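Local coordinates for protein polygalacturonase (Pectobacterium carotovorum subsp. carotovorum, PDB 1BHE) that hydrolyses the alpha-1,4 bonds between galacturonic acid units of polygalacturonate, and so takes part in the maceration and soft rot of plant tissue, at residues T28-L33 / G55-P60; I328-V333 / V354-V359. One frame throughout, in Å; residues are numbered along the deposited sequence.

How the contacts relate
The two contacts sit near the two ends of one elongated parallel beta-helix, on opposite sides of the chain's centre, with their own centres about 46 Å apart. They share no element. Contact 1 lays helix 26-33 against the end of strand 51-58, and the side chain of Gln30 supplies both direct hydrogen bonds; contact 2 joins strands 324-335 and 352-360 of successive coils, where backbone amides and carbonyls do most of that work. Each is partly buried. Leucines and an isoleucine form the interior side of contact 1, and aliphatic residues with Phe330 and Met356 that of contact 2, whereas lysines, an aspartate and an asparagine mark the outer side of the latter.

Contact 1 of 2, residues T28-L33 / G55-P60; sequences TIQKAL and GPLSLP
Gln30 grips the backbone of Ser58 with both ends of its amide. OE1 accepts the N-H of Ser58 (OE1 to N 2.8 Å, 173° at the hydrogen) in the plane of the amide and on a lone pair, while NE2 donates to Ser58 O at 3.0 Å, again almost straight. The chain of Gln30 leaves with CG opposite the backbone N (chi1 -165°) and then bends at chi2, which carries the amide across to the strand.

The tightly packed side is apolar. Ile29 meets Leu57 at about a right angle, its CG2 4.0 Å from Leu57 CD1, and Leu33 CD2 reaches Leu59 CD1 at 3.8 Å. The ring of Pro60 lies against the last turn, CG 3.6 Å from Leu33 O. Ile29 also packs on Leu18 and Leu33 on Val42, consistent with the short helix that caps the N-terminal end of such beta-helices. Looser is the outer side, with the exposed Ser58 side chain and a water bridging Gln30 OE1 and Pro56 O, 2.8 Å from each.

OE1 thus takes two donors, and NE2 has a second acceptor in Asn34 OD1. These bonds fix the amide's rotation, and the side chain imitates a strand partner, pairing helix 26-33 with a main-chain N-H and C=O.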
loop_
_atom_site.group_PDB
_atom_site.type_symbol
_atom_site.label_atom_id
_atom_site.label_comp_id
_atom_site.label_asym_id
_atom_site.label_seq_id
_atom_site.Cartn_x
_atom_site.Cartn_y
_atom_site.Cartn_z
ATOM N N THR A 28 9.161 25.598 -6.365
ATOM C CA THR A 28 9.063 26.340 -5.111
ATOM C C THR A 28 9.121 25.376 -3.927
ATOM O O THR A 28 9.844 25.613 -2.960
ATOM C CB THR A 28 7.818 27.235 -5.031
ATOM O OG1 THR A 28 6.627 26.442 -5.012
ATOM C CG2 THR A 28 7.753 28.165 -6.230
ATOM N N ILE A 29 8.392 24.267 -4.012
ATOM C CA ILE A 29 8.426 23.267 -2.940
ATOM C C ILE A 29 9.779 22.570 -2.876
ATOM O O ILE A 29 10.349 22.390 -1.793
ATOM C CB ILE A 29 7.288 22.239 -3.106
ATOM C CG1 ILE A 29 5.918 22.919 -3.003
ATOM C CG2 ILE A 29 7.401 21.150 -2.042
ATOM C CD1 ILE A 29 4.744 22.025 -3.367
ATOM N N GLN A 30 10.339 22.162 -4.014
ATOM C CA GLN A 30 11.626 21.485 -4.051
ATOM C C GLN A 30 12.738 22.345 -3.455
ATOM O O GLN A 30 13.549 21.867 -2.665
ATOM C CB GLN A 30 12.024 21.036 -5.460
ATOM C CG GLN A 30 13.168 20.020 -5.462
ATOM C CD GLN A 30 12.800 18.765 -4.692
ATOM O OE1 GLN A 30 11.913 18.029 -5.132
ATOM N NE2 GLN A 30 13.459 18.537 -3.558
ATOM N N LYS A 31 12.769 23.624 -3.821
ATOM C CA LYS A 31 13.759 24.553 -3.279
ATOM C C LYS A 31 13.669 24.630 -1.763
ATOM O O LYS A 31 14.685 24.560 -1.065
ATOM C CB LYS A 31 13.568 25.950 -3.892
ATOM C CG LYS A 31 14.588 26.961 -3.382
ATOM C CD LYS A 31 14.483 28.285 -4.133
ATOM C CE LYS A 31 15.554 29.261 -3.651
ATOM N NZ LYS A 31 15.353 30.618 -4.246
ATOM N N ALA A 32 12.460 24.719 -1.220
ATOM C CA ALA A 32 12.232 24.747 0.216
ATOM C C ALA A 32 12.683 23.441 0.862
ATOM O O ALA A 32 13.286 23.456 1.934
ATOM C CB ALA A 32 10.763 24.997 0.522
ATOM N N LEU A 33 12.389 22.303 0.231
ATOM C CA LEU A 33 12.807 21.009 0.759
ATOM C C LEU A 33 14.327 20.890 0.770
ATOM O O LEU A 33 14.908 20.340 1.711
ATOM C CB LEU A 33 12.243 19.857 -0.083
ATOM C CG LEU A 33 10.750 19.565 0.069
ATOM C CD1 LEU A 33 10.275 18.651 -1.052
ATOM C CD2 LEU A 33 10.470 18.946 1.435
ATOM N N GLY A 55 4.545 18.629 -9.803
ATOM C CA GLY A 55 5.018 17.402 -10.430
ATOM C C GLY A 55 5.895 16.698 -9.388
ATOM O O GLY A 55 5.860 17.031 -8.200
ATOM N N PRO A 56 6.693 15.737 -9.822
ATOM C CA PRO A 56 7.545 14.965 -8.941
ATOM C C PRO A 56 8.383 15.786 -7.975
ATOM O O PRO A 56 9.028 16.757 -8.361
ATOM C CB PRO A 56 8.460 14.199 -9.898
ATOM C CG PRO A 56 7.619 14.005 -11.112
ATOM C CD PRO A 56 6.776 15.252 -11.224
ATOM N N LEU A 57 8.393 15.357 -6.718
ATOM C CA LEU A 57 9.163 15.975 -5.664
ATOM C C LEU A 57 10.090 14.931 -5.032
ATOM O O LEU A 57 9.744 13.751 -4.976
ATOM C CB LEU A 57 8.245 16.541 -4.571
ATOM C CG LEU A 57 7.250 17.628 -4.976
ATOM C CD1 LEU A 57 6.205 17.864 -3.887
ATOM C CD2 LEU A 57 7.974 18.928 -5.313
ATOM N N SER A 58 11.241 15.385 -4.563
ATOM C CA SER A 58 12.186 14.512 -3.865
ATOM C C SER A 58 12.318 14.960 -2.411
ATOM O O SER A 58 12.585 16.126 -2.100
ATOM C CB SER A 58 13.561 14.547 -4.526
ATOM O OG SER A 58 14.490 13.729 -3.835
ATOM N N LEU A 59 12.137 14.013 -1.498
ATOM C CA LEU A 59 12.240 14.297 -0.071
ATOM C C LEU A 59 13.611 13.946 0.474
ATOM O O LEU A 59 13.971 12.769 0.526
ATOM C CB LEU A 59 11.146 13.485 0.634
ATOM C CG LEU A 59 10.873 13.794 2.105
ATOM C CD1 LEU A 59 10.641 15.279 2.322
ATOM C CD2 LEU A 59 9.682 12.977 2.601
ATOM N N PRO A 60 14.393 14.935 0.895
ATOM C CA PRO A 60 15.733 14.721 1.413
ATOM C C PRO A 60 15.737 14.018 2.761
ATOM O O PRO A 60 14.749 14.030 3.502
ATOM C CB PRO A 60 16.357 16.112 1.513
ATOM C CG PRO A 60 15.466 16.979 0.674
ATOM C CD PRO A 60 14.077 16.381 0.837
HETATM O O HOH W 1 11.313 18.192 -7.821
#

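Contact 2 of 2, residues I328-V333 / V354-V359; sequences ITFKDV and VTMKNV
Phe330 bonds to segment 354-359 through both backbone groups: its N-H goes to Thr355 O at 2.8 Å and its O receives the N-H of Lys357 at 2.7 Å. With Thr355 N to Ile328 O and Asp332 N to Lys357 O, these bonds keep the chains parallel and in step, Phe330 opposite Met356, the strand axes 4.7 Å apart.

On the face carrying Phe330, Met356 lies alongside the aromatic side chain, pointing the same way. Its CE sits 4.1 Å from Phe330 CD1, and SD approaches the ring obliquely, 5.3 Å from the centroid, as a Met-aromatic contact. Val359 CG2 presses on Phe330 CB at 3.9 Å. Phe330 has CG beside its own N (chi1 -59°), which, with the ring's own rotation, sets CD1 at the edge, in plane, near Thr355 O.

The other face is polar. Thr329 and Thr355 run side by side, and the CE carbons of Lys331 and Lys357 meet at 4.1 Å. At the corner, Asn358 ND2 approaches Asp332 OD1 so closely that the exact geometry is doubtful; Lys331 NZ forms a salt bridge to Asp332 OD2 (3.3 Å), its hydrogen bond weak, which may ease the proximity of the two lysines.

Farther out, Tyr296 stacks on Phe330, while Ile308 touches both Phe330 and Met356. In-register parallel strands, with like residues stacked coil upon coil and a shared corner at Asp332 and Asn358, typify the right-handed parallel beta-helix of family 28 glycosyl hydrolases.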
loop_
_atom_site.group_PDB
_atom_site.type_symbol
_atom_site.label_atom_id
_atom_site.label_comp_id
_atom_site.label_asym_id
_atom_site.label_seq_id
_atom_site.Cartn_x
_atom_site.Cartn_y
_atom_site.Cartn_z
ATOM N N ILE A 328 0.683 -20.299 10.693
ATOM C CA ILE A 328 -0.358 -19.352 10.303
ATOM C C ILE A 328 -1.556 -19.542 11.220
ATOM O O ILE A 328 -2.147 -20.627 11.277
ATOM C CB ILE A 328 -0.747 -19.541 8.826
ATOM C CG1 ILE A 328 0.465 -19.354 7.910
ATOM C CG2 ILE A 328 -1.850 -18.576 8.418
ATOM C CD1 ILE A 328 0.305 -19.922 6.518
ATOM N N THR A 329 -1.873 -18.539 12.039
ATOM C CA THR A 329 -2.962 -18.657 12.996
ATOM C C THR A 329 -4.024 -17.576 12.861
ATOM O O THR A 329 -3.755 -16.410 12.575
ATOM C CB THR A 329 -2.440 -18.614 14.451
ATOM O OG1 THR A 329 -1.796 -17.347 14.669
ATOM C CG2 THR A 329 -1.445 -19.722 14.741
ATOM N N PHE A 330 -5.273 -17.979 13.075
ATOM C CA PHE A 330 -6.418 -17.083 13.080
ATOM C C PHE A 330 -7.123 -17.240 14.433
ATOM O O PHE A 330 -7.461 -18.363 14.803
ATOM C CB PHE A 330 -7.413 -17.362 11.967
ATOM C CG PHE A 330 -6.939 -17.292 10.550
ATOM C CD1 PHE A 330 -6.206 -18.320 9.987
ATOM C CD2 PHE A 330 -7.240 -16.190 9.761
ATOM C CE1 PHE A 330 -5.766 -18.253 8.680
ATOM C CE2 PHE A 330 -6.817 -16.119 8.449
ATOM C CZ PHE A 330 -6.077 -17.148 7.906
ATOM N N LYS A 331 -7.335 -16.146 15.147
ATOM C CA LYS A 331 -7.985 -16.190 16.447
ATOM C C LYS A 331 -9.004 -15.074 16.616
ATOM O O LYS A 331 -8.723 -13.898 16.367
ATOM C CB LYS A 331 -6.947 -16.103 17.573
ATOM C CG LYS A 331 -7.532 -16.257 18.968
ATOM C CD LYS A 331 -6.445 -16.508 20.001
ATOM C CE LYS A 331 -7.010 -17.088 21.286
ATOM N NZ LYS A 331 -8.135 -16.276 21.823
ATOM N N ASP A 332 -10.210 -15.439 17.077
ATOM C CA ASP A 332 -11.278 -14.464 17.282
ATOM C C ASP A 332 -11.528 -13.658 16.003
ATOM O O ASP A 332 -11.390 -12.435 15.975
ATOM C CB ASP A 332 -10.919 -13.512 18.433
ATOM C CG ASP A 332 -10.930 -14.213 19.778
ATOM O OD1 ASP A 332 -11.753 -15.135 19.962
ATOM O OD2 ASP A 332 -10.115 -13.843 20.650
ATOM N N VAL A 333 -11.901 -14.363 14.943
ATOM C CA VAL A 333 -12.199 -13.751 13.650
ATOM C C VAL A 333 -13.676 -13.994 13.326
ATOM O O VAL A 333 -14.114 -15.148 13.312
ATOM C CB VAL A 333 -11.305 -14.311 12.536
ATOM C CG1 VAL A 333 -11.764 -13.859 11.155
ATOM C CG2 VAL A 333 -9.848 -13.900 12.743
ATOM N N VAL A 354 -2.911 -24.919 9.078
ATOM C CA VAL A 354 -3.409 -23.645 9.573
ATOM C C VAL A 354 -4.212 -23.828 10.858
ATOM O O VAL A 354 -4.923 -24.820 11.023
ATOM C CB VAL A 354 -4.294 -22.908 8.549
ATOM C CG1 VAL A 354 -3.463 -22.243 7.460
ATOM C CG2 VAL A 354 -5.309 -23.857 7.927
ATOM N N THR A 355 -4.110 -22.869 11.772
ATOM C CA THR A 355 -4.826 -22.931 13.039
ATOM C C THR A 355 -5.936 -21.889 13.092
ATOM O O THR A 355 -5.717 -20.696 12.884
ATOM C CB THR A 355 -3.883 -22.744 14.242
ATOM O OG1 THR A 355 -2.976 -23.851 14.321
ATOM C CG2 THR A 355 -4.648 -22.653 15.553
ATOM N N MET A 356 -7.154 -22.356 13.360
ATOM C CA MET A 356 -8.309 -21.478 13.462
ATOM C C MET A 356 -8.967 -21.578 14.833
ATOM O O MET A 356 -9.650 -22.564 15.125
ATOM C CB MET A 356 -9.339 -21.809 12.382
ATOM C CG MET A 356 -8.821 -21.797 10.958
ATOM S SD MET A 356 -10.016 -21.110 9.799
ATOM C CE MET A 356 -8.989 -20.891 8.350
ATOM N N LYS A 357 -8.772 -20.573 15.677
ATOM C CA LYS A 357 -9.373 -20.553 17.005
ATOM C C LYS A 357 -10.467 -19.493 17.075
ATOM O O LYS A 357 -10.240 -18.311 16.830
ATOM C CB LYS A 357 -8.337 -20.303 18.103
ATOM C CG LYS A 357 -7.127 -21.219 18.057
ATOM C CD LYS A 357 -6.553 -21.462 19.443
ATOM C CE LYS A 357 -5.408 -20.504 19.745
ATOM N NZ LYS A 357 -4.729 -20.836 21.030
ATOM N N ASN A 358 -11.686 -19.925 17.386
ATOM C CA ASN A 358 -12.833 -19.040 17.485
ATOM C C ASN A 358 -13.064 -18.219 16.218
ATOM O O ASN A 358 -13.198 -16.996 16.246
ATOM C CB ASN A 358 -12.714 -18.130 18.710
ATOM C CG ASN A 358 -14.021 -17.461 19.078
ATOM O OD1 ASN A 358 -15.107 -17.970 18.789
ATOM N ND2 ASN A 358 -13.941 -16.310 19.735
ATOM N N VAL A 359 -13.126 -18.904 15.085
ATOM C CA VAL A 359 -13.379 -18.276 13.791
ATOM C C VAL A 359 -14.861 -18.490 13.486
ATOM O O VAL A 359 -15.263 -19.629 13.244
ATOM C CB VAL A 359 -12.505 -18.851 12.671
ATOM C CG1 VAL A 359 -12.939 -18.365 11.294
ATOM C CG2 VAL A 359 -11.039 -18.496 12.907
#